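Local atomic coordinates of glycosyl hydrolase, family 8 (Clostridium perfringens, PDB entry 3REN), a protein that probably hydrolyses alpha-glucosidic linkages as an alpha-amylase built on the (alpha/alpha)6-barrel fold of glycoside hydrolase family 8. Residues 142-147 with 186-191; 175-180 with 241-246; 209-214 with 253-258; 285-290 with 339-344. All blocks are in the same frame, centred on the assembly; numbering follows the deposited sequence.

Contact 1. Residues 142-147 with 186-191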
loop_
_atom_site.group_PDB
_atom_site.type_symbol
_atom_site.label_atom_id
_atom_site.label_comp_id
_atom_site.label_asym_id
_atom_site.label_seq_id
_atom_site.Cartn_x
_atom_site.Cartn_y
_atom_site.Cartn_z
ATOM N N ILE A 142 -13.038 -14.151 0.821
ATOM C CA ILE A 142 -11.961 -13.645 -0.069
ATOM C C ILE A 142 -10.707 -14.494 0.033
ATOM O O ILE A 142 -10.097 -14.854 -0.995
ATOM C CB ILE A 142 -11.519 -12.177 0.254
ATOM C CG1 ILE A 142 -12.718 -11.267 0.491
ATOM C CG2 ILE A 142 -10.627 -11.612 -0.875
ATOM C CD1 ILE A 142 -13.667 -11.263 -0.630
ATOM N N ALA A 143 -10.319 -14.791 1.269
ATOM C CA ALA A 143 -9.112 -15.564 1.543
ATOM C C ALA A 143 -9.218 -16.944 0.914
ATOM O O ALA A 143 -8.255 -17.397 0.293
ATOM C CB ALA A 143 -8.889 -15.694 3.020
ATOM N N ASN A 144 -10.385 -17.599 1.066
ATOM C CA ASN A 144 -10.607 -18.935 0.486
ATOM C C ASN A 144 -10.519 -18.901 -1.042
ATOM O O ASN A 144 -9.983 -19.836 -1.673
ATOM C CB ASN A 144 -11.949 -19.554 0.959
ATOM C CG ASN A 144 -11.897 -20.058 2.421
ATOM O OD1 ASN A 144 -10.849 -20.379 2.942
ATOM N ND2 ASN A 144 -13.055 -20.153 3.062
ATOM N N SER A 145 -11.035 -17.830 -1.635
ATOM C CA SER A 145 -10.902 -17.598 -3.076
ATOM C C SER A 145 -9.460 -17.373 -3.527
ATOM O O SER A 145 -9.082 -17.778 -4.627
ATOM C CB SER A 145 -11.752 -16.406 -3.499
ATOM O OG SER A 145 -13.105 -16.681 -3.242
ATOM N N LEU A 146 -8.660 -16.709 -2.699
ATOM C CA LEU A 146 -7.220 -16.567 -2.989
ATOM C C LEU A 146 -6.564 -17.932 -2.996
ATOM O O LEU A 146 -5.768 -18.223 -3.892
ATOM C CB LEU A 146 -6.495 -15.710 -1.961
ATOM C CG LEU A 146 -6.366 -14.215 -2.165
ATOM C CD1 LEU A 146 -5.672 -13.631 -0.935
ATOM C CD2 LEU A 146 -5.650 -13.878 -3.479
ATOM N N LEU A 147 -6.899 -18.766 -2.011
ATOM C CA LEU A 147 -6.313 -20.127 -1.915
ATOM C C LEU A 147 -6.701 -21.023 -3.093
ATOM O O LEU A 147 -5.873 -21.791 -3.600
ATOM C CB LEU A 147 -6.705 -20.822 -0.617
ATOM C CG LEU A 147 -5.986 -20.267 0.606
ATOM C CD1 LEU A 147 -6.549 -20.916 1.833
ATOM C CD2 LEU A 147 -4.468 -20.454 0.545
ATOM N N ASP A 186 -7.314 -19.816 10.684
ATOM C CA ASP A 186 -7.133 -21.159 10.116
ATOM C C ASP A 186 -5.682 -21.546 9.823
ATOM O O ASP A 186 -4.971 -20.855 9.071
ATOM C CB ASP A 186 -7.945 -21.307 8.828
ATOM C CG ASP A 186 -8.283 -22.761 8.528
ATOM O OD1 ASP A 186 -7.353 -23.592 8.404
ATOM O OD2 ASP A 186 -9.488 -23.073 8.429
ATOM N N LYS A 187 -5.286 -22.693 10.332
ATOM C CA LYS A 187 -3.943 -23.190 10.240
ATOM C C LYS A 187 -3.440 -23.397 8.826
ATOM O O LYS A 187 -2.290 -23.313 8.611
ATOM C CB LYS A 187 -3.718 -24.389 11.164
ATOM C CG LYS A 187 -2.930 -25.545 10.582
ATOM N N LYS A 188 -4.301 -23.627 7.864
ATOM C CA LYS A 188 -3.807 -23.749 6.468
ATOM C C LYS A 188 -2.970 -22.531 6.043
ATOM O O LYS A 188 -2.131 -22.635 5.157
ATOM C CB LYS A 188 -4.918 -23.991 5.443
ATOM C CG LYS A 188 -6.052 -22.978 5.447
ATOM C CD LYS A 188 -7.242 -23.473 4.599
ATOM C CE LYS A 188 -8.462 -22.609 4.919
ATOM N NZ LYS A 188 -9.587 -22.762 3.954
ATOM N N TRP A 189 -3.200 -21.382 6.682
ATOM C CA TRP A 189 -2.452 -20.166 6.327
ATOM C C TRP A 189 -1.031 -20.088 6.879
ATOM O O TRP A 189 -0.261 -19.217 6.451
ATOM C CB TRP A 189 -3.240 -18.903 6.643
ATOM C CG TRP A 189 -4.301 -18.653 5.601
ATOM C CD1 TRP A 189 -5.600 -19.072 5.639
ATOM C CD2 TRP A 189 -4.129 -17.969 4.363
ATOM N NE1 TRP A 189 -6.252 -18.670 4.491
ATOM C CE2 TRP A 189 -5.375 -17.985 3.699
ATOM C CE3 TRP A 189 -3.037 -17.303 3.757
ATOM C CZ2 TRP A 189 -5.569 -17.390 2.432
ATOM C CZ3 TRP A 189 -3.235 -16.710 2.506
ATOM C CH2 TRP A 189 -4.492 -16.757 1.859
ATOM N N GLU A 190 -0.682 -20.991 7.812
ATOM C CA GLU A 190 0.692 -21.079 8.365
ATOM C C GLU A 190 1.699 -21.474 7.316
ATOM O O GLU A 190 2.810 -20.911 7.253
ATOM C CB GLU A 190 0.773 -22.070 9.533
ATOM C CG GLU A 190 0.002 -21.586 10.755
ATOM C CD GLU A 190 0.079 -22.541 11.943
ATOM O OE1 GLU A 190 0.661 -23.663 11.816
ATOM O OE2 GLU A 190 -0.445 -22.134 13.014
ATOM N N GLY A 191 1.318 -22.454 6.496
ATOM C CA GLY A 191 2.158 -22.882 5.397
ATOM C C GLY A 191 2.371 -21.760 4.389
ATOM O O GLY A 191 3.464 -21.615 3.833
HETATM O O HOH W 1 -9.114 -19.022 4.597
#

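Contact 2. Residues 175-180 with 241-246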
loop_
_atom_site.group_PDB
_atom_site.type_symbol
_atom_site.label_atom_id
_atom_site.label_comp_id
_atom_site.label_asym_id
_atom_site.label_seq_id
_atom_site.Cartn_x
_atom_site.Cartn_y
_atom_site.Cartn_z
ATOM N N ASP A 175 1.953 -10.114 1.882
ATOM C CA ASP A 175 1.474 -9.354 3.023
ATOM C C ASP A 175 1.499 -10.262 4.260
ATOM O O ASP A 175 0.485 -10.808 4.672
ATOM C CB ASP A 175 0.045 -8.933 2.699
ATOM C CG ASP A 175 -0.522 -7.899 3.644
ATOM O OD1 ASP A 175 -0.035 -7.746 4.785
ATOM O OD2 ASP A 175 -1.512 -7.236 3.231
ATOM N N LEU A 176 2.649 -10.346 4.864
ATOM C CA LEU A 176 2.863 -11.188 5.995
ATOM C C LEU A 176 1.893 -10.894 7.141
ATOM O O LEU A 176 1.420 -11.810 7.711
ATOM C CB LEU A 176 4.289 -11.048 6.513
ATOM C CG LEU A 176 5.364 -11.993 6.004
ATOM C CD1 LEU A 176 5.082 -12.653 4.772
ATOM C CD2 LEU A 176 6.804 -11.680 6.248
ATOM N N PRO A 177 1.603 -9.638 7.449
ATOM C CA PRO A 177 0.683 -9.365 8.559
ATOM C C PRO A 177 -0.707 -9.943 8.318
ATOM O O PRO A 177 -1.299 -10.481 9.247
ATOM C CB PRO A 177 0.623 -7.816 8.629
ATOM C CG PRO A 177 1.929 -7.415 8.029
ATOM C CD PRO A 177 2.163 -8.395 6.908
ATOM N N THR A 178 -1.215 -9.834 7.096
ATOM C CA THR A 178 -2.515 -10.401 6.771
ATOM C C THR A 178 -2.447 -11.938 6.901
ATOM O O THR A 178 -3.354 -12.558 7.454
ATOM C CB THR A 178 -2.934 -9.984 5.349
ATOM O OG1 THR A 178 -2.959 -8.542 5.252
ATOM C CG2 THR A 178 -4.300 -10.543 5.011
HETATM N N MSE A 179 -1.375 -12.555 6.407
HETATM C CA MSE A 179 -1.255 -14.021 6.478
HETATM C C MSE A 179 -1.177 -14.515 7.934
HETATM O O MSE A 179 -1.681 -15.586 8.262
HETATM C CB MSE A 179 -0.070 -14.554 5.652
HETATM C CG MSE A 179 -0.250 -14.345 4.157
HETATM SE SE MSE A 179 1.489 -14.560 3.315
HETATM C CE MSE A 179 1.094 -14.089 1.478
ATOM N N LYS A 180 -0.500 -13.752 8.777
ATOM C CA LYS A 180 -0.462 -14.005 10.204
ATOM C C LYS A 180 -1.874 -13.898 10.788
ATOM O O LYS A 180 -2.342 -14.830 11.433
ATOM C CB LYS A 180 0.424 -12.979 10.885
ATOM C CG LYS A 180 0.528 -13.164 12.410
ATOM C CD LYS A 180 1.813 -12.578 12.907
ATOM C CE LYS A 180 1.919 -12.788 14.403
ATOM N NZ LYS A 180 3.267 -12.390 14.823
ATOM N N ARG A 241 7.194 -7.105 6.884
ATOM C CA ARG A 241 8.019 -7.934 7.762
ATOM C C ARG A 241 7.924 -7.511 9.227
ATOM O O ARG A 241 7.756 -8.340 10.109
ATOM C CB ARG A 241 9.471 -7.842 7.304
ATOM C CG ARG A 241 9.802 -8.714 6.064
ATOM C CD ARG A 241 10.194 -10.128 6.499
ATOM N NE ARG A 241 11.544 -10.118 7.059
ATOM C CZ ARG A 241 12.201 -11.178 7.530
ATOM N NH1 ARG A 241 11.647 -12.390 7.581
ATOM N NH2 ARG A 241 13.417 -10.999 8.008
ATOM N N ILE A 242 8.092 -6.224 9.497
ATOM C CA ILE A 242 8.145 -5.801 10.897
ATOM C C ILE A 242 6.786 -5.880 11.574
ATOM O O ILE A 242 6.731 -6.252 12.731
ATOM C CB ILE A 242 8.819 -4.409 11.113
ATOM C CG1 ILE A 242 7.966 -3.282 10.557
ATOM C CG2 ILE A 242 10.233 -4.425 10.533
ATOM C CD1 ILE A 242 8.692 -1.923 10.452
ATOM N N GLU A 243 5.698 -5.554 10.849
ATOM C CA GLU A 243 4.342 -5.611 11.419
ATOM C C GLU A 243 3.975 -7.028 11.769
ATOM O O GLU A 243 3.142 -7.240 12.641
ATOM C CB GLU A 243 3.273 -5.005 10.494
ATOM C CG GLU A 243 3.371 -3.519 10.311
ATOM C CD GLU A 243 2.322 -2.952 9.337
ATOM O OE1 GLU A 243 2.119 -1.724 9.353
ATOM O OE2 GLU A 243 1.705 -3.712 8.538
ATOM N N ALA A 244 4.610 -7.998 11.117
ATOM C CA ALA A 244 4.386 -9.406 11.401
ATOM C C ALA A 244 5.345 -9.942 12.467
ATOM O O ALA A 244 5.336 -11.128 12.764
ATOM C CB ALA A 244 4.537 -10.228 10.105
ATOM N N GLY A 245 6.183 -9.077 13.015
ATOM C CA GLY A 245 7.139 -9.458 14.061
ATOM C C GLY A 245 8.484 -9.966 13.560
ATOM O O GLY A 245 9.288 -10.448 14.347
ATOM N N GLU A 246 8.752 -9.885 12.258
ATOM C CA GLU A 246 10.053 -10.364 11.733
ATOM C C GLU A 246 11.146 -9.298 11.872
ATOM O O GLU A 246 10.852 -8.128 12.177
ATOM C CB GLU A 246 9.921 -10.785 10.270
ATOM C CG GLU A 246 8.822 -11.788 9.973
ATOM C CD GLU A 246 9.123 -13.199 10.503
ATOM O OE1 GLU A 246 10.320 -13.544 10.714
ATOM O OE2 GLU A 246 8.144 -13.966 10.711
HETATM O O HOH W 2 2.744 -9.493 14.530
#

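Contact 3. Residues 209-214 with 253-258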
loop_
_atom_site.group_PDB
_atom_site.type_symbol
_atom_site.label_atom_id
_atom_site.label_comp_id
_atom_site.label_asym_id
_atom_site.label_seq_id
_atom_site.Cartn_x
_atom_site.Cartn_y
_atom_site.Cartn_z
ATOM N N VAL A 209 23.685 -3.596 0.428
ATOM C CA VAL A 209 22.368 -2.992 0.164
ATOM C C VAL A 209 21.326 -4.023 0.594
ATOM O O VAL A 209 20.886 -4.857 -0.208
ATOM C CB VAL A 209 22.201 -2.644 -1.333
ATOM C CG1 VAL A 209 20.823 -1.959 -1.603
ATOM C CG2 VAL A 209 23.355 -1.788 -1.816
ATOM N N PRO A 210 20.969 -4.025 1.881
ATOM C CA PRO A 210 20.172 -5.161 2.338
ATOM C C PRO A 210 18.684 -4.935 2.100
ATOM O O PRO A 210 17.866 -5.081 3.014
ATOM C CB PRO A 210 20.496 -5.235 3.829
ATOM C CG PRO A 210 20.865 -3.858 4.215
ATOM C CD PRO A 210 21.371 -3.132 2.984
ATOM N N LEU A 211 18.352 -4.547 0.887
ATOM C CA LEU A 211 16.969 -4.363 0.476
ATOM C C LEU A 211 16.499 -5.655 -0.213
ATOM O O LEU A 211 17.130 -6.705 -0.054
ATOM C CB LEU A 211 16.862 -3.128 -0.424
ATOM C CG LEU A 211 17.310 -1.836 0.270
ATOM C CD1 LEU A 211 17.248 -0.674 -0.722
ATOM C CD2 LEU A 211 16.542 -1.500 1.564
ATOM N N TYR A 212 15.420 -5.594 -0.992
ATOM C CA TYR A 212 14.823 -6.799 -1.498
ATOM C C TYR A 212 14.675 -6.823 -2.991
ATOM O O TYR A 212 14.461 -5.780 -3.621
ATOM C CB TYR A 212 13.455 -7.041 -0.857
ATOM C CG TYR A 212 13.593 -7.440 0.560
ATOM C CD1 TYR A 212 13.960 -8.733 0.891
ATOM C CD2 TYR A 212 13.448 -6.497 1.587
ATOM C CE1 TYR A 212 14.124 -9.114 2.216
ATOM C CE2 TYR A 212 13.565 -6.882 2.917
ATOM C CZ TYR A 212 13.892 -8.205 3.216
ATOM O OH TYR A 212 14.040 -8.623 4.525
ATOM N N ARG A 213 14.750 -8.040 -3.532
ATOM C CA ARG A 213 14.388 -8.284 -4.929
ATOM C C ARG A 213 12.952 -7.873 -5.165
ATOM O O ARG A 213 12.119 -7.931 -4.248
ATOM C CB ARG A 213 14.527 -9.779 -5.301
ATOM C CG ARG A 213 15.969 -10.271 -5.468
ATOM C CD ARG A 213 16.563 -9.806 -6.783
ATOM N NE ARG A 213 18.025 -9.763 -6.734
ATOM C CZ ARG A 213 18.782 -9.055 -7.582
ATOM N NH1 ARG A 213 18.230 -8.333 -8.554
ATOM N NH2 ARG A 213 20.094 -9.055 -7.432
ATOM N N LYS A 214 12.674 -7.478 -6.373
ATOM C CA LYS A 214 11.347 -7.189 -6.836
ATOM C C LYS A 214 10.378 -8.369 -7.081
ATOM O O LYS A 214 9.295 -8.340 -6.590
ATOM C CB LYS A 214 11.385 -6.293 -8.072
ATOM C CG LYS A 214 10.092 -5.668 -8.348
ATOM C CD LYS A 214 9.827 -5.237 -9.733
ATOM C CE LYS A 214 10.960 -4.493 -10.298
ATOM N N LYS A 253 18.522 0.153 9.288
ATOM C CA LYS A 253 19.791 0.877 9.463
ATOM C C LYS A 253 20.228 1.494 8.108
ATOM O O LYS A 253 20.613 2.663 8.024
ATOM C CB LYS A 253 20.842 -0.099 10.013
ATOM C CG LYS A 253 22.120 0.541 10.556
ATOM C CD LYS A 253 23.195 -0.548 10.762
ATOM C CE LYS A 253 24.636 0.033 10.740
ATOM N NZ LYS A 253 25.058 0.570 12.075
ATOM N N TRP A 254 20.137 0.705 7.042
ATOM C CA TRP A 254 20.537 1.176 5.706
ATOM C C TRP A 254 19.729 2.392 5.295
ATOM O O TRP A 254 20.277 3.416 4.880
ATOM C CB TRP A 254 20.392 0.062 4.665
ATOM C CG TRP A 254 20.992 0.444 3.327
ATOM C CD1 TRP A 254 22.263 0.188 2.908
ATOM C CD2 TRP A 254 20.342 1.144 2.245
ATOM N NE1 TRP A 254 22.450 0.679 1.653
ATOM C CE2 TRP A 254 21.298 1.272 1.211
ATOM C CE3 TRP A 254 19.051 1.676 2.053
ATOM C CZ2 TRP A 254 21.024 1.914 -0.005
ATOM C CZ3 TRP A 254 18.774 2.355 0.819
ATOM C CH2 TRP A 254 19.766 2.448 -0.185
ATOM N N ILE A 255 18.415 2.288 5.426
ATOM C CA ILE A 255 17.535 3.425 5.145
ATOM C C ILE A 255 17.856 4.650 5.970
ATOM O O ILE A 255 17.950 5.757 5.397
ATOM C CB ILE A 255 16.023 3.046 5.285
ATOM C CG1 ILE A 255 15.664 1.991 4.240
ATOM C CG2 ILE A 255 15.148 4.257 5.086
ATOM C CD1 ILE A 255 14.322 1.309 4.547
ATOM N N LYS A 256 18.007 4.468 7.289
ATOM C CA LYS A 256 18.315 5.575 8.182
ATOM C C LYS A 256 19.646 6.265 7.800
ATOM O O LYS A 256 19.706 7.485 7.754
ATOM C CB LYS A 256 18.376 5.065 9.624
ATOM C CG LYS A 256 18.410 6.105 10.706
ATOM C CD LYS A 256 18.656 5.393 12.041
ATOM C CE LYS A 256 17.769 5.914 13.147
ATOM N NZ LYS A 256 17.641 7.378 13.196
ATOM N N GLU A 257 20.689 5.478 7.513
ATOM C CA GLU A 257 21.987 6.017 7.077
ATOM C C GLU A 257 21.889 6.752 5.720
ATOM O O GLU A 257 22.427 7.881 5.538
ATOM C CB GLU A 257 23.024 4.884 7.011
ATOM N N LYS A 258 21.185 6.149 4.763
ATOM C CA LYS A 258 21.012 6.763 3.444
ATOM C C LYS A 258 20.261 8.075 3.529
ATOM O O LYS A 258 20.673 9.065 2.893
ATOM C CB LYS A 258 20.263 5.826 2.490
ATOM C CG LYS A 258 20.024 6.371 1.068
ATOM C CD LYS A 258 21.366 6.719 0.333
ATOM C CE LYS A 258 22.161 5.425 0.028
ATOM N NZ LYS A 258 23.386 5.664 -0.821
#

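Contact 4. Residues 285-290 with 339-344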
loop_
_atom_site.group_PDB
_atom_site.type_symbol
_atom_site.label_atom_id
_atom_site.label_comp_id
_atom_site.label_asym_id
_atom_site.label_seq_id
_atom_site.Cartn_x
_atom_site.Cartn_y
_atom_site.Cartn_z
ATOM N N ILE A 285 6.993 6.633 -0.829
ATOM C CA ILE A 285 8.257 6.244 -0.204
ATOM C C ILE A 285 8.315 6.824 1.201
ATOM O O ILE A 285 8.512 6.094 2.189
ATOM C CB ILE A 285 9.430 6.808 -0.978
ATOM C CG1 ILE A 285 9.442 6.239 -2.388
ATOM C CG2 ILE A 285 10.762 6.542 -0.229
ATOM C CD1 ILE A 285 9.993 4.895 -2.449
ATOM N N TYR A 286 8.151 8.157 1.291
ATOM C CA TYR A 286 8.213 8.821 2.619
ATOM C C TYR A 286 7.158 8.325 3.595
ATOM O O TYR A 286 7.443 8.161 4.779
ATOM C CB TYR A 286 8.165 10.348 2.486
ATOM C CG TYR A 286 9.438 10.901 1.867
ATOM C CD1 TYR A 286 10.693 10.561 2.394
ATOM C CD2 TYR A 286 9.390 11.721 0.746
ATOM C CE1 TYR A 286 11.890 11.047 1.838
ATOM C CE2 TYR A 286 10.586 12.230 0.169
ATOM C CZ TYR A 286 11.825 11.882 0.730
ATOM O OH TYR A 286 12.992 12.368 0.188
ATOM N N SER A 287 5.947 8.077 3.084
ATOM C CA SER A 287 4.879 7.456 3.879
ATOM C C SER A 287 5.283 6.162 4.494
ATOM O O SER A 287 5.054 5.960 5.683
ATOM C CB SER A 287 3.620 7.231 3.034
ATOM O OG SER A 287 3.074 8.481 2.650
ATOM N N ASN A 288 5.891 5.268 3.701
ATOM C CA ASN A 288 6.268 3.976 4.215
ATOM C C ASN A 288 7.384 4.066 5.246
ATOM O O ASN A 288 7.384 3.331 6.240
ATOM C CB ASN A 288 6.688 3.053 3.048
ATOM C CG ASN A 288 5.485 2.432 2.353
ATOM O OD1 ASN A 288 4.391 2.439 2.894
ATOM N ND2 ASN A 288 5.681 1.904 1.147
ATOM N N VAL A 289 8.351 4.958 4.992
ATOM C CA VAL A 289 9.465 5.163 5.912
ATOM C C VAL A 289 8.926 5.668 7.257
ATOM O O VAL A 289 9.336 5.196 8.322
ATOM C CB VAL A 289 10.486 6.163 5.316
ATOM C CG1 VAL A 289 11.575 6.471 6.332
ATOM C CG2 VAL A 289 11.128 5.603 4.040
ATOM N N ALA A 290 7.976 6.609 7.206
ATOM C CA ALA A 290 7.283 7.095 8.408
ATOM C C ALA A 290 6.526 5.985 9.121
ATOM O O ALA A 290 6.540 5.920 10.346
ATOM C CB ALA A 290 6.321 8.255 8.048
ATOM N N LEU A 339 -3.269 8.703 -0.653
ATOM C CA LEU A 339 -3.751 7.774 0.381
ATOM C C LEU A 339 -2.638 7.263 1.308
ATOM O O LEU A 339 -2.859 7.089 2.535
ATOM C CB LEU A 339 -4.516 6.606 -0.252
ATOM C CG LEU A 339 -5.843 7.024 -0.864
ATOM C CD1 LEU A 339 -6.224 5.988 -1.971
ATOM C CD2 LEU A 339 -6.940 7.192 0.279
ATOM N N ASN A 340 -1.455 7.008 0.741
ATOM C CA ASN A 340 -0.336 6.543 1.571
ATOM C C ASN A 340 0.078 7.668 2.525
ATOM O O ASN A 340 0.283 7.427 3.721
ATOM C CB ASN A 340 0.840 6.060 0.709
ATOM C CG ASN A 340 0.628 4.647 0.173
ATOM O OD1 ASN A 340 0.079 3.797 0.872
ATOM N ND2 ASN A 340 1.055 4.393 -1.062
ATOM N N ALA A 341 0.101 8.900 2.010
ATOM C CA ALA A 341 0.386 10.085 2.847
ATOM C C ALA A 341 -0.641 10.241 3.968
ATOM O O ALA A 341 -0.296 10.644 5.071
ATOM C CB ALA A 341 0.410 11.362 1.996
ATOM N N LEU A 342 -1.902 9.935 3.678
ATOM C CA LEU A 342 -2.944 10.028 4.702
ATOM C C LEU A 342 -2.687 9.037 5.830
ATOM O O LEU A 342 -2.748 9.396 7.004
ATOM C CB LEU A 342 -4.347 9.893 4.059
ATOM C CG LEU A 342 -5.546 10.023 4.978
ATOM C CD1 LEU A 342 -5.714 11.462 5.444
ATOM C CD2 LEU A 342 -6.811 9.512 4.268
ATOM N N LEU A 343 -2.340 7.795 5.491
ATOM C CA LEU A 343 -1.890 6.835 6.502
ATOM C C LEU A 343 -0.700 7.306 7.361
ATOM O O LEU A 343 -0.694 7.073 8.579
ATOM C CB LEU A 343 -1.594 5.456 5.882
ATOM C CG LEU A 343 -2.849 4.797 5.273
ATOM C CD1 LEU A 343 -2.530 3.579 4.447
ATOM C CD2 LEU A 343 -3.902 4.377 6.361
ATOM N N ALA A 344 0.320 7.925 6.739
ATOM C CA ALA A 344 1.468 8.485 7.523
ATOM C C ALA A 344 1.040 9.682 8.391
ATOM O O ALA A 344 1.402 9.745 9.566
ATOM C CB ALA A 344 2.609 8.890 6.595
#

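Contact 1. Residues 142-147 with 186-191
Leu147 lies over one face of the Trp189 indole, its CD2 4.0 Å from the centroid of the six-membered ring and 21° off the normal, a CH-pi contact displaced toward the rim. Leu147 CG also comes close to the benzo part, 3.4 Å from Trp189 CZ2, while CD1 reaches toward the pyrrole side. At the ring's edge, near its plane, Ala143 O comes within 3.4 Å of Trp189 CZ2, and the methyl of Ala143 packs against that same carbon. Beside this apolar patch Lys188 NZ donates to Asn144 OD1 at 2.9 Å, approaching 37° out of the carbonyl plane. Water 1 donates a hydrogen bond to the same OD1 and accepts from Trp189 NE1 at 2.9 Å, which ties the indole N-H to the amide. Lys188 starts with CG between its backbone N and carbonyl carbon (chi1 55°) and then runs extended, its CD passing Leu147 CD1. Farther out, Asp186 OD1 accepts from Lys188 N at 3.1 Å, a capping bond ahead of the turn that leads into the helix, and Leu182 of helix 176-185 touches both Ala143 and Trp189. Such apolar packing under a polar rim joins helices 133-150 and 188-201 of the (alpha/alpha)6 barrel.

Contact 2. Residues 175-180 with 241-246
Ala244 is pressed against the first turn of helix 176-185, where its CB meets Leu176 CB at 3.7 Å and also touches the ring nitrogen of Pro177. The backbones are close here, with Pro177 CA and Ala244 CA 4.7 Å apart, a spacing that the small alanine permits. On one flank Pro177 CG touches Glu243 CB at 3.7 Å, the two side chains crossing at a slant. On the other, Leu176 and Arg241 run side by side in the same direction, CD2 of the leucine 3.7 Å from CD of the arginine. Bends at chi2 and chi3 turn the guanidinium back over Glu246 CB; its NE pairs with Glu248, and NH1 with Glu201.

The partly exposed side is held more loosely. Lys180, extended with CG anti to N (chi1 180°), brings NZ to Ala244 O at 3.2 Å, but from 56° above the carbonyl plane. Water 2 accepts from the same NZ at 3.0 Å and donates to Glu243 O, so the lysine grips two successive carbonyls at the helix end, one directly and one through water. Gly245, with positive phi, closes that end in a Schellman motif. Helix 113-130 flanks the contact through Lys121, which pairs with Glu243 and touches Pro177; helix 188-201 covers Leu176 and Ala244, and helix 283-296 lies behind Ile242.

Contact 3. Residues 209-214 with 253-258
Val209, Pro210 and Leu211 form an uneven surface against the Trp254 indole, with no hydrogen bond crossing between the segments. Pro210 supplies the closest bump: its CD meets Trp254 CD1 at 3.4 Å and approaches obliquely, while CG leans on Trp254 CB. Over the benzo part of the ring stands Leu211 CD1, 4.1 Å from the six-membered centroid of Trp254 and 26° off the normal, a CH-pi contact, the leucine and tryptophan side chains crossing at about a right angle. Val209 CG1 lies over the same face as Leu211, 4.2 Å from Trp254 CZ2. Methyls of Val209 and Leu211 thus cover the benzo part, and Pro210 CD is set against the CD1 side. Trp254 CG stands anti to the backbone N (chi1 -171°), which directs the ring from helix 249-262 toward the loop. On the opposite face lies Lys258 CB, one turn on. An inverse gamma turn centred on Pro210 is consistent with its neighbours reaching the same ring. Leu211 CD2 also makes a distant apolar contact with Ile255 CG1, at 4.5 Å. Tyr269 meets the indole edge-to-face, and Leu211 packs on Phe231, so the loop between helix 188-201 and strand 215-217 lies against both helix 231-243 and helix 249-262.

Contact 4. Residues 285-290 with 339-344
Ser287 points its CB toward residues 339-344 of helix 335-346, with that CB 3.8 Å from Asn340 CB and its hydroxyl lying over the backbone between Asn340 and Ala341. Ser287 OG sits 3.1 Å from Ala341 N, yet the angle is too poor for a hydrogen bond; the hydroxyl is instead bonded to Pro283 O in its own helix. That bond follows from OG lying beside the backbone N, anti to the carbonyl carbon (chi1 -66°), a setting that turns it back along the preceding turn. Asn340 also directs its CB toward the partner helix, and its amide end is engaged through ND2 with Ser284 OG of helix 283-296. One turn on from Asn340, Ala344 presents its methyl to the serine backbone, CB to Ser287 CA 3.8 Å, and the same methyl faces Ala290 CB at 4.0 Å. The interface is therefore made by serine, alanine and the CB of Asn340, meeting one another or the main chain.

With so little bulk between them, the axes of segments 285-290 and 339-344 approach to 8.3 Å and run nearly in the same direction, with a crossing angle of 26°. Leu309 of helix 299-312 covers Ser287 and Ala344 from one side. Behind helix 335-346, Leu26 of helix 21-33 packs on Ala341 and Leu342, while helix 231-243 adjoins helix 283-296 through Ile285 and Asn288.

The four contacts are distributed through the (alpha/alpha)6 barrel, three of them between helices or helix ends and contact 3 between a loop and a helix. Contacts 1 and 2 have centres 15 Å apart and touch through Trp189 CB and Met179 O, where helices 176-185 and 188-201 succeed one another; their segments alternate along the chain. Contact 2 likewise interleaves with contact 3, helix 231-243 leading on to helix 249-262, and Arg241 packs on Tyr212. Contact 4 lies nearest the centre of the chain, its own centre about 17 Å from that of contact 3. The interleaved order ties successive helices of contacts 1 to 3 together, while contact 4 brings the last helix, 335-346, against helix 283-296.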